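Local coordinates for protein exodeoxyribonuclease III (PDB 2VOA) that acts as an AP endonuclease of the exonuclease III family, cutting DNA at abasic sites and probably using magnesium or manganese ions, at residues V66-L71 and I99-T104; E75-G80 and I92-A97; D186-I191 and G214-A219; Y198-Y203 and S246-L251. The protein carries 1 engineered substitution. All blocks are in the same frame, centred on the assembly; numbering follows the deposited sequence.

Contact 1 (V66-L71 and I99-T104)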
# COMPACT_ATOMS: atom_id res chain seq x y z
N VAL A 66 7.49 -14.96 14.23
CA VAL A 66 8.95 -14.80 14.32
C VAL A 66 9.61 -15.66 13.21
O VAL A 66 9.03 -16.64 12.76
CB VAL A 66 9.49 -15.25 15.71
CG1 VAL A 66 9.13 -14.23 16.81
CG2 VAL A 66 9.00 -16.67 16.09
N ALA A 67 10.79 -15.27 12.77
CA ALA A 67 11.49 -16.02 11.71
C ALA A 67 12.98 -15.77 11.91
O ALA A 67 13.37 -14.79 12.58
CB ALA A 67 11.04 -15.53 10.34
N ILE A 68 13.82 -16.68 11.38
CA ILE A 68 15.26 -16.43 11.33
C ILE A 68 15.73 -16.76 9.91
O ILE A 68 15.46 -17.86 9.41
CB ILE A 68 16.06 -17.30 12.33
CG1 ILE A 68 15.47 -17.22 13.74
CG2 ILE A 68 17.60 -16.92 12.28
CD1 ILE A 68 15.99 -18.37 14.65
N ALA A 69 16.37 -15.78 9.27
CA ALA A 69 17.05 -15.99 7.97
C ALA A 69 18.56 -16.18 8.20
O ALA A 69 19.15 -15.54 9.10
CB ALA A 69 16.78 -14.81 7.05
N SER A 70 19.17 -17.07 7.43
CA SER A 70 20.59 -17.34 7.61
C SER A 70 21.27 -17.88 6.37
O SER A 70 20.62 -18.46 5.47
CB SER A 70 20.80 -18.30 8.79
OG SER A 70 20.14 -19.55 8.59
N LEU A 71 22.58 -17.67 6.30
CA LEU A 71 23.36 -18.19 5.18
C LEU A 71 23.53 -19.71 5.31
O LEU A 71 23.47 -20.45 4.32
CB LEU A 71 24.73 -17.48 5.12
CG LEU A 71 24.65 -15.98 4.79
CD1 LEU A 71 26.02 -15.33 4.95
CD2 LEU A 71 24.06 -15.72 3.40
N ILE A 99 25.98 -21.52 16.23
CA ILE A 99 25.45 -20.57 17.24
C ILE A 99 24.05 -21.01 17.69
O ILE A 99 23.18 -21.26 16.86
CB ILE A 99 25.33 -19.10 16.67
CG1 ILE A 99 26.62 -18.69 15.92
CG2 ILE A 99 25.00 -18.09 17.80
CD1 ILE A 99 27.85 -18.62 16.85
N ASP A 100 23.83 -21.10 19.01
CA ASP A 100 22.50 -21.39 19.55
C ASP A 100 21.74 -20.07 19.52
O ASP A 100 22.11 -19.14 20.25
CB ASP A 100 22.62 -21.91 20.98
CG ASP A 100 21.27 -22.25 21.63
OD1 ASP A 100 21.29 -22.49 22.86
OD2 ASP A 100 20.21 -22.24 20.97
N VAL A 101 20.74 -19.97 18.65
CA VAL A 101 20.00 -18.71 18.45
C VAL A 101 18.60 -18.80 18.99
O VAL A 101 17.84 -19.68 18.60
CB VAL A 101 19.91 -18.33 16.94
CG1 VAL A 101 19.14 -17.00 16.77
CG2 VAL A 101 21.31 -18.20 16.34
N ILE A 102 18.25 -17.88 19.88
CA ILE A 102 16.89 -17.83 20.45
C ILE A 102 16.27 -16.47 20.09
O ILE A 102 16.78 -15.45 20.52
CB ILE A 102 16.87 -18.00 22.00
CG1 ILE A 102 17.75 -19.18 22.46
CG2 ILE A 102 15.42 -18.14 22.50
CD1 ILE A 102 19.12 -18.77 23.04
N ASN A 103 15.18 -16.48 19.32
CA ASN A 103 14.56 -15.25 18.82
C ASN A 103 13.18 -15.10 19.46
O ASN A 103 12.31 -15.93 19.24
CB ASN A 103 14.42 -15.33 17.30
CG ASN A 103 13.64 -14.16 16.70
OD1 ASN A 103 13.48 -13.10 17.32
ND2 ASN A 103 13.22 -14.34 15.42
N THR A 104 13.01 -14.06 20.27
CA THR A 104 11.76 -13.84 21.01
C THR A 104 11.05 -12.54 20.61
O THR A 104 11.71 -11.49 20.39
CB THR A 104 11.98 -13.78 22.56
OG1 THR A 104 12.88 -12.71 22.85
CG2 THR A 104 12.56 -15.07 23.11

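Contact 2 (E75-G80 and I92-A97)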
# COMPACT_ATOMS: atom_id res chain seq x y z
N GLU A 75 19.61 -25.90 12.05
CA GLU A 75 19.36 -27.25 12.58
C GLU A 75 18.65 -27.17 13.92
O GLU A 75 18.61 -26.10 14.55
CB GLU A 75 20.67 -27.99 12.81
CG GLU A 75 21.83 -27.43 12.05
CD GLU A 75 23.03 -28.34 12.03
OE1 GLU A 75 23.46 -28.79 13.11
OE2 GLU A 75 23.56 -28.56 10.93
N ASP A 76 18.07 -28.30 14.34
CA ASP A 76 17.49 -28.41 15.68
C ASP A 76 16.51 -27.28 15.96
O ASP A 76 16.58 -26.61 17.01
CB ASP A 76 18.60 -28.44 16.75
CG ASP A 76 19.59 -29.60 16.55
OD1 ASP A 76 19.18 -30.69 16.11
OD2 ASP A 76 20.78 -29.41 16.86
N VAL A 77 15.60 -27.05 15.02
CA VAL A 77 14.68 -25.91 15.10
C VAL A 77 13.55 -26.25 16.07
O VAL A 77 12.96 -27.35 16.00
CB VAL A 77 14.09 -25.57 13.71
CG1 VAL A 77 13.14 -24.39 13.79
CG2 VAL A 77 15.19 -25.29 12.69
N SER A 78 13.26 -25.33 16.98
CA SER A 78 12.11 -25.49 17.90
C SER A 78 11.31 -24.20 18.00
O SER A 78 11.83 -23.12 17.71
CB SER A 78 12.55 -26.00 19.28
OG SER A 78 13.37 -25.05 19.95
N PHE A 79 10.04 -24.33 18.41
CA PHE A 79 9.11 -23.20 18.49
C PHE A 79 8.49 -23.12 19.88
O PHE A 79 8.08 -24.14 20.46
CB PHE A 79 7.95 -23.35 17.48
CG PHE A 79 8.39 -23.71 16.07
CD1 PHE A 79 7.96 -24.90 15.48
CD2 PHE A 79 9.25 -22.88 15.35
CE1 PHE A 79 8.38 -25.24 14.19
CE2 PHE A 79 9.67 -23.22 14.06
CZ PHE A 79 9.24 -24.38 13.48
N GLY A 80 8.38 -21.90 20.37
CA GLY A 80 7.65 -21.62 21.61
C GLY A 80 8.41 -21.93 22.89
O GLY A 80 9.51 -22.51 22.86
N ILE A 92 11.29 -18.62 18.37
CA ILE A 92 11.84 -19.62 17.46
C ILE A 92 13.32 -19.77 17.79
O ILE A 92 14.02 -18.76 18.04
CB ILE A 92 11.59 -19.25 15.95
CG1 ILE A 92 11.99 -20.40 15.01
CG2 ILE A 92 12.25 -17.91 15.56
CD1 ILE A 92 11.67 -20.13 13.54
N ARG A 93 13.78 -21.02 17.83
CA ARG A 93 15.14 -21.32 18.22
C ARG A 93 15.78 -22.31 17.26
O ARG A 93 15.12 -23.20 16.79
CB ARG A 93 15.14 -21.91 19.61
CG ARG A 93 16.51 -22.33 20.13
CD ARG A 93 16.41 -22.57 21.59
NE ARG A 93 17.70 -22.59 22.27
CZ ARG A 93 17.82 -22.85 23.57
NH1 ARG A 93 16.73 -23.08 24.29
NH2 ARG A 93 19.01 -22.87 24.14
N ALA A 94 17.06 -22.12 16.97
CA ALA A 94 17.77 -22.99 16.04
C ALA A 94 19.25 -22.94 16.32
O ALA A 94 19.75 -21.94 16.84
CB ALA A 94 17.49 -22.58 14.59
N LYS A 95 19.96 -24.01 15.97
CA LYS A 95 21.41 -23.96 15.91
C LYS A 95 21.77 -23.56 14.46
O LYS A 95 21.42 -24.27 13.50
CB LYS A 95 21.99 -25.33 16.24
CG LYS A 95 23.52 -25.34 16.46
CD LYS A 95 23.99 -26.78 16.59
CE LYS A 95 25.47 -26.89 16.91
NZ LYS A 95 25.82 -26.06 18.10
N ILE A 96 22.45 -22.43 14.32
CA ILE A 96 22.79 -21.89 13.00
C ILE A 96 24.27 -21.56 12.96
O ILE A 96 24.73 -20.73 13.77
CB ILE A 96 21.97 -20.61 12.68
CG1 ILE A 96 20.48 -20.95 12.75
CG2 ILE A 96 22.33 -20.06 11.32
CD1 ILE A 96 19.55 -19.75 12.69
N ALA A 97 24.99 -22.21 12.04
CA ALA A 97 26.45 -21.98 11.90
C ALA A 97 27.15 -22.10 13.27
O ALA A 97 28.02 -21.29 13.61
CB ALA A 97 26.70 -20.60 11.27

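Contact 3 (D186-I191 and G214-A219). Engineered in segment 214-219: G217 (natural residue Val).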
# COMPACT_ATOMS: atom_id res chain seq x y z
N ASP A 186 24.36 -7.46 27.03
CA ASP A 186 23.59 -6.60 26.10
C ASP A 186 24.68 -5.90 25.29
O ASP A 186 25.23 -4.88 25.72
CB ASP A 186 22.81 -5.57 26.93
CG ASP A 186 21.79 -4.76 26.13
OD1 ASP A 186 21.77 -4.74 24.88
OD2 ASP A 186 20.97 -4.09 26.79
N VAL A 187 25.03 -6.49 24.15
CA VAL A 187 26.26 -6.05 23.45
C VAL A 187 26.18 -4.61 22.93
O VAL A 187 27.22 -3.95 22.79
CB VAL A 187 26.72 -7.08 22.35
CG1 VAL A 187 27.12 -8.38 23.00
CG2 VAL A 187 25.62 -7.28 21.27
N LEU A 188 24.97 -4.12 22.66
CA LEU A 188 24.80 -2.69 22.28
C LEU A 188 25.50 -1.81 23.31
O LEU A 188 26.17 -0.84 22.95
CB LEU A 188 23.32 -2.31 22.17
CG LEU A 188 23.10 -0.84 21.79
CD1 LEU A 188 23.78 -0.49 20.45
CD2 LEU A 188 21.59 -0.56 21.78
N ARG A 189 25.38 -2.17 24.60
CA ARG A 189 26.01 -1.39 25.68
C ARG A 189 27.48 -1.73 25.99
O ARG A 189 28.18 -0.94 26.64
CB ARG A 189 25.13 -1.40 26.94
CG ARG A 189 23.69 -0.97 26.68
CD ARG A 189 23.66 0.41 26.01
NE ARG A 189 22.31 0.92 25.84
CZ ARG A 189 22.02 2.01 25.16
NH1 ARG A 189 23.00 2.72 24.60
NH2 ARG A 189 20.75 2.40 25.07
N LYS A 190 27.96 -2.86 25.47
CA LYS A 190 29.42 -3.06 25.44
C LYS A 190 30.10 -2.03 24.53
O LYS A 190 31.14 -1.45 24.88
CB LYS A 190 29.73 -4.48 24.93
CG LYS A 190 31.23 -4.84 24.95
CD LYS A 190 31.55 -6.20 24.32
CE LYS A 190 33.03 -6.51 24.57
NZ LYS A 190 33.62 -7.25 23.43
N ILE A 191 29.48 -1.78 23.37
CA ILE A 191 30.09 -0.96 22.33
C ILE A 191 29.71 0.52 22.48
O ILE A 191 30.54 1.40 22.22
CB ILE A 191 29.68 -1.47 20.91
CG1 ILE A 191 30.08 -2.94 20.72
CG2 ILE A 191 30.33 -0.62 19.79
CD1 ILE A 191 31.59 -3.25 20.95
N GLY A 214 12.37 8.27 20.52
CA GLY A 214 12.42 6.84 20.29
C GLY A 214 12.61 6.04 21.56
O GLY A 214 12.74 6.61 22.68
N TRP A 215 12.61 4.72 21.36
CA TRP A 215 12.80 3.69 22.40
C TRP A 215 13.81 2.67 21.95
O TRP A 215 14.02 2.46 20.74
CB TRP A 215 11.49 2.90 22.62
CG TRP A 215 10.32 3.68 23.03
CD1 TRP A 215 9.64 4.61 22.27
CD2 TRP A 215 9.64 3.60 24.28
NE1 TRP A 215 8.60 5.11 22.99
CE2 TRP A 215 8.57 4.51 24.23
CE3 TRP A 215 9.83 2.84 25.45
CZ2 TRP A 215 7.69 4.71 25.30
CZ3 TRP A 215 8.94 3.05 26.54
CH2 TRP A 215 7.89 3.96 26.44
N ARG A 216 14.46 2.01 22.91
CA ARG A 216 15.39 0.92 22.57
C ARG A 216 14.94 -0.33 23.35
O ARG A 216 15.45 -0.63 24.44
CB ARG A 216 16.86 1.32 22.85
CG ARG A 216 17.89 0.48 22.04
CD ARG A 216 17.99 -0.97 22.52
NE ARG A 216 18.58 -1.01 23.85
CZ ARG A 216 19.33 -2.00 24.33
NH1 ARG A 216 19.56 -3.11 23.61
NH2 ARG A 216 19.85 -1.87 25.55
N GLY A 217 13.96 -1.02 22.77
CA GLY A 217 13.40 -2.25 23.37
C GLY A 217 13.81 -3.54 22.67
O GLY A 217 13.39 -4.64 23.07
N ASP A 218 14.61 -3.41 21.61
CA ASP A 218 15.17 -4.54 20.84
C ASP A 218 16.61 -4.79 21.33
O ASP A 218 17.33 -3.85 21.67
CB ASP A 218 15.19 -4.22 19.33
CG ASP A 218 13.82 -3.89 18.80
OD1 ASP A 218 13.47 -2.68 18.71
OD2 ASP A 218 13.09 -4.85 18.48
N ALA A 219 17.04 -6.05 21.36
CA ALA A 219 18.36 -6.34 21.93
C ALA A 219 18.99 -7.59 21.28
O ALA A 219 18.26 -8.47 20.78
CB ALA A 219 18.30 -6.50 23.48
O HOH W 1 20.79 -0.22 28.20

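Contact 4 (Y198-Y203 and S246-L251). With nucleotides of chain C.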
# COMPACT_ATOMS: atom_id res chain seq x y z
N TYR A 198 18.19 4.42 19.40
CA TYR A 198 16.81 3.92 19.47
C TYR A 198 16.57 2.96 18.31
O TYR A 198 17.10 3.15 17.22
CB TYR A 198 15.79 5.05 19.46
CG TYR A 198 15.99 6.02 20.59
CD1 TYR A 198 16.13 7.37 20.33
CD2 TYR A 198 16.08 5.57 21.92
CE1 TYR A 198 16.32 8.30 21.36
CE2 TYR A 198 16.27 6.49 22.97
CZ TYR A 198 16.42 7.84 22.67
OH TYR A 198 16.61 8.76 23.69
N THR A 199 15.83 1.89 18.60
CA THR A 199 15.51 0.87 17.61
C THR A 199 14.02 0.94 17.21
O THR A 199 13.54 0.10 16.46
CB THR A 199 15.85 -0.55 18.13
OG1 THR A 199 15.24 -0.78 19.42
CG2 THR A 199 17.38 -0.75 18.22
N PHE A 200 13.30 1.91 17.78
CA PHE A 200 11.87 2.08 17.55
C PHE A 200 11.46 3.54 17.62
O PHE A 200 11.83 4.26 18.55
CB PHE A 200 11.07 1.28 18.58
CG PHE A 200 9.60 1.60 18.57
CD1 PHE A 200 8.79 1.16 17.53
CD2 PHE A 200 9.03 2.33 19.60
CE1 PHE A 200 7.40 1.45 17.51
CE2 PHE A 200 7.64 2.62 19.60
CZ PHE A 200 6.84 2.17 18.53
N TYR A 201 10.70 3.99 16.62
CA TYR A 201 10.08 5.31 16.64
C TYR A 201 8.62 5.08 16.25
O TYR A 201 8.35 4.51 15.18
CB TYR A 201 10.72 6.25 15.62
CG TYR A 201 12.16 6.60 15.93
CD1 TYR A 201 13.20 5.84 15.40
CD2 TYR A 201 12.47 7.72 16.71
CE1 TYR A 201 14.53 6.16 15.67
CE2 TYR A 201 13.80 8.04 16.97
CZ TYR A 201 14.81 7.26 16.45
OH TYR A 201 16.13 7.59 16.69
N ASP A 202 7.70 5.50 17.11
CA ASP A 202 6.27 5.28 16.88
C ASP A 202 5.81 6.02 15.64
O ASP A 202 6.10 7.20 15.49
CB ASP A 202 5.48 5.73 18.13
CG ASP A 202 4.04 5.29 18.11
OD1 ASP A 202 3.35 5.52 17.11
OD2 ASP A 202 3.57 4.75 19.15
N TYR A 203 5.09 5.33 14.74
CA TYR A 203 4.59 5.96 13.52
C TYR A 203 3.74 7.21 13.81
O TYR A 203 3.67 8.15 13.00
CB TYR A 203 3.67 5.00 12.78
CG TYR A 203 4.29 3.81 12.07
CD1 TYR A 203 3.76 2.54 12.25
CD2 TYR A 203 5.34 3.97 11.16
CE1 TYR A 203 4.26 1.43 11.55
CE2 TYR A 203 5.87 2.86 10.47
CZ TYR A 203 5.31 1.60 10.65
OH TYR A 203 5.79 0.51 9.97
N SER A 246 9.39 -0.08 8.28
CA SER A 246 8.95 -0.61 9.58
C SER A 246 9.07 0.53 10.60
O SER A 246 9.84 1.46 10.39
CB SER A 246 9.88 -1.73 10.05
OG SER A 246 9.37 -2.29 11.26
N ASP A 247 8.34 0.44 11.71
CA ASP A 247 8.55 1.41 12.80
C ASP A 247 9.84 1.12 13.60
O ASP A 247 10.36 2.02 14.27
CB ASP A 247 7.31 1.57 13.72
CG ASP A 247 6.66 0.24 14.12
OD1 ASP A 247 7.22 -0.87 13.86
OD2 ASP A 247 5.58 0.31 14.76
N HIS A 248 10.35 -0.11 13.51
CA HIS A 248 11.63 -0.48 14.14
C HIS A 248 12.82 -0.35 13.16
O HIS A 248 12.62 -0.38 11.94
CB HIS A 248 11.57 -1.91 14.68
CG HIS A 248 10.65 -2.06 15.85
ND1 HIS A 248 11.12 -2.35 17.12
CD2 HIS A 248 9.31 -2.03 15.93
CE1 HIS A 248 10.09 -2.43 17.94
NE2 HIS A 248 8.98 -2.23 17.25
N LEU A 249 14.03 -0.24 13.73
CA LEU A 249 15.30 -0.29 12.99
C LEU A 249 15.96 -1.67 13.20
O LEU A 249 15.83 -2.26 14.29
CB LEU A 249 16.29 0.74 13.58
CG LEU A 249 16.17 2.24 13.35
CD1 LEU A 249 14.93 2.82 14.02
CD2 LEU A 249 17.41 2.92 13.87
N PRO A 250 16.71 -2.19 12.19
CA PRO A 250 17.55 -3.35 12.51
C PRO A 250 18.62 -3.00 13.54
O PRO A 250 19.18 -1.88 13.53
CB PRO A 250 18.26 -3.66 11.16
CG PRO A 250 17.35 -3.12 10.14
CD PRO A 250 16.84 -1.83 10.76
N LEU A 251 18.91 -3.96 14.41
CA LEU A 251 20.01 -3.85 15.36
C LEU A 251 21.01 -4.93 14.92
O LEU A 251 20.61 -6.08 14.69
CB LEU A 251 19.52 -4.06 16.80
CG LEU A 251 20.59 -3.96 17.89
CD1 LEU A 251 21.15 -2.53 17.98
CD2 LEU A 251 20.02 -4.45 19.24
P DC C 2 2.04 6.34 8.08
OP1 DC C 2 3.48 6.59 7.89
OP2 DC C 2 1.04 6.90 7.12
O5' DC C 2 1.75 4.79 8.09
C5' DC C 2 2.64 3.97 8.87
C4' DC C 2 2.06 2.60 9.07
O4' DC C 2 1.05 2.72 10.11
C3' DC C 2 1.39 1.97 7.85
O3' DC C 2 1.87 0.67 7.71
C2' DC C 2 -0.08 1.90 8.25
C1' DC C 2 0.05 1.79 9.77
N1 DC C 2 -1.23 2.05 10.53
C2 DC C 2 -1.47 1.32 11.71
O2 DC C 2 -0.61 0.52 12.11
N3 DC C 2 -2.63 1.53 12.38
C4 DC C 2 -3.53 2.40 11.91
N4 DC C 2 -4.65 2.55 12.62
C5 DC C 2 -3.32 3.15 10.72
C6 DC C 2 -2.17 2.94 10.06
O5' DG C 1 -0.38 9.57 12.84
C5' DG C 1 -0.54 9.00 11.55
C4' DG C 1 0.56 7.98 11.30
O4' DG C 1 0.58 6.90 12.29
C3' DG C 1 0.43 7.25 9.97
O3' DG C 1 1.73 6.87 9.55
C2' DG C 1 -0.41 6.02 10.30
C1' DG C 1 0.07 5.71 11.71
N9 DG C 1 -0.97 5.25 12.61
C8 DG C 1 -2.25 5.75 12.73
N7 DG C 1 -2.94 5.15 13.66
C5 DG C 1 -2.06 4.22 14.19
C6 DG C 1 -2.26 3.29 15.21
O6 DG C 1 -3.31 3.13 15.86
N1 DG C 1 -1.11 2.53 15.46
C2 DG C 1 0.08 2.65 14.77
N2 DG C 1 1.09 1.83 15.13
N3 DG C 1 0.27 3.54 13.79
C4 DG C 1 -0.84 4.28 13.56
O HOH W 2 4.23 2.63 15.54

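Contact 1 (V66-L71 and I99-T104)
I68 and V101 meet in the middle of the two-sheet beta sandwich of the DNase I-like fold. Strand 66-70 belongs to one sheet and strand 99-104 to the other. They therefore pack face to face and do not pair within a sheet. Their axes come within 7.5 Å, and their directions differ by 144°.

The apolar part is small. I68 CD1 lies 4.0 Å from V101 CG1, and the two side chains pass one another, pointing opposite ways. C32 of strand 30-34 packs on V101 and N103, and I92 of strand 91-96 packs on V66.

The polar part is the N103 carboxamide. With its CG anti to the backbone N (chi1 174°), the amide extends across to strand 66-70. There N103 ND2 lies 3.9 Å from V66 CB. It also passes close to I68 CG1. N103 OD1 accepts a hydrogen bond from Q34 NE2, and N103 ND2 donates one to the M33 carbonyl. Both ends of this buried amide thus have partners, which probably fixes its flip. The A67 carbonyl is also close, with its O 2.9 Å from N103 ND2.

Contact 2 (E75-G80 and I92-A97)
R93 O is met by two groups of the facing strand. S78 N donates a hydrogen bond to it at 2.8 Å, with an N-H...O angle of 164°. V77 CA adds a CA-H...O contact to R93 O at 3.2 Å. The pair is closed by R93 N, which donates back to S78 O.

A second hydrogen-bonded pair joins E75 and K95, with E75 N 2.8 Å from K95 O. Two residues, D76 and V77, lie between the pairs on one strand, but A94 alone lies between them on the other. This is a beta bulge in an antiparallel hairpin, and the chain turns a corner at D76. At the bulge, V77 CG2 touches A94 CB at 4.0 Å.

On one face F79 and I92 run alongside each other. I92 CG1 approaches the ring edge, 3.7 Å from F79 CD2, and I92 CD1 sits near F79 CE2 in the ring plane. With an alanine in place of F79, I92 would probably lose this neighbour and a gap would open beside its CG1 and CD1.

On the other face S78 OG lies 3.6 Å from R93 CB. The R93 chain then runs on, extended, to a salt bridge with D100 and hydrogen bonds with T134 and Y130. K95 passes its CD by E75 OE1 and D76 OD2, but K95 NZ stays 6.2 Å from each of these oxygens. The hairpin is therefore held by backbone bonds and apolar contact, and the acids probably give K95 no more than a longer-range attraction.

Contact 3 (D186-I191 and G214-A219)
D186 and A219 lie on neighbouring antiparallel strands at the edge of a sheet, their CA atoms 6.7 Å apart, and the chain turns into helix 187-191 directly after D186.

The main bond is a salt bridge between D186 and R216. R216 grips the carboxylate end-on with two nitrogens. R216 NH1 donates to the syn lone pair of D186 OD1 at 3.0 Å. R216 NH2 donates to D186 OD2 at 2.8 Å. Both oxygens lie close to the guanidinium plane, though the two flat groups are turned 33° apart. The R216 chain bends at chi2 (-71°) and chi3 (-68°), which folds its head back toward D218. There R216 NH1 also donates to D218 O at 3.0 Å.

L188 CD2 covers one face of the R216 guanidinium, 3.7 Å from its NE. R189 NE lies 3.7 Å from R216 NH2. A water accepts from R189 NE at 3.0 Å and, weakly, from R216 NH2. D155 forms salt bridges with both arginines, through R189 NH2 and R216 NE, so their charges are probably balanced by D155 and D186.

G217, between R216 and D218, is an engineered substitution for valine.

The arrangement ties the helix start to the loop that leads into D218, which is predicted to be important for catalysis. R216 probably helps to hold its backbone. The site is the edge of the second sheet of the DNase I-like sandwich, beside the predicted active site.

Contact 4 (Y198-Y203 and S246-L251)
Y203 lays its ring over D247 CB, which sits 3.6 Å from the ring centroid in a CH-pi contact. DC2 of chain C covers the opposite face with its sugar, C5' lying 3.5 Å from Y203 CD2. The N2 of DG1 of chain C is in plane at the ring edge. The Y203 hydroxyl hydrogen-bonds with P245 O and N10 ND2.

One water joins protein and DNA. It accepts from Y203 N at 2.9 Å, donates to D247 OD2 at 2.8 Å and accepts weakly from DG1 N2. An alanine in place of Y203 is likely to leave the DC2 sugar without the ring face it packs on and D247 CB uncovered on that side.

F200 lies obliquely on H248, the ring planes 41° apart. F200 CD1 is over the imidazole face, 3.4 Å from H248 NE2. With CG anti to the carbonyl carbon (chi1 -69°), the H248 imidazole meets F200 while its ND1 hydrogen-bonds to D218 OD1. L249 CD1 meets the ring edge of Y201.

The backbones are tied by L249 N to T199 O at 2.8 Å and Y201 N to D247 O at 3.1 Å. S246 OG accepts from H248 N in an ST turn.

D247 and H248, predicted metal-site residues, are thus held through D247 O and H248 N and packed against aromatic rings. Y203 covers D247 and touches DNA, so DNA binding and D247 probably share one support.

How the contacts relate
Contacts 1 and 2 adjoin, their centres about 7 Å apart. Contact 1 packs one sheet on the other, and contact 2 adds the outermost strand to the second sheet. A salt bridge joins them, D100 OD1 to R93 NH2 at 2.6 Å. Contact 3 lies at the opposite edge of that sheet, its centre about 18 Å from that of contact 1. Contacts 3 and 4 touch through D218. Its OD1 lies 2.7 Å from T199 OG1 and 2.9 Å from H248 ND1, probable hydrogen bonds within the predicted active site. Contact 4 meets the bound DNA directly. The nearest atom of contact 3 is about 10 Å from the DNA. For contact 2 the nearest atom is about 16 Å from the bound DNA.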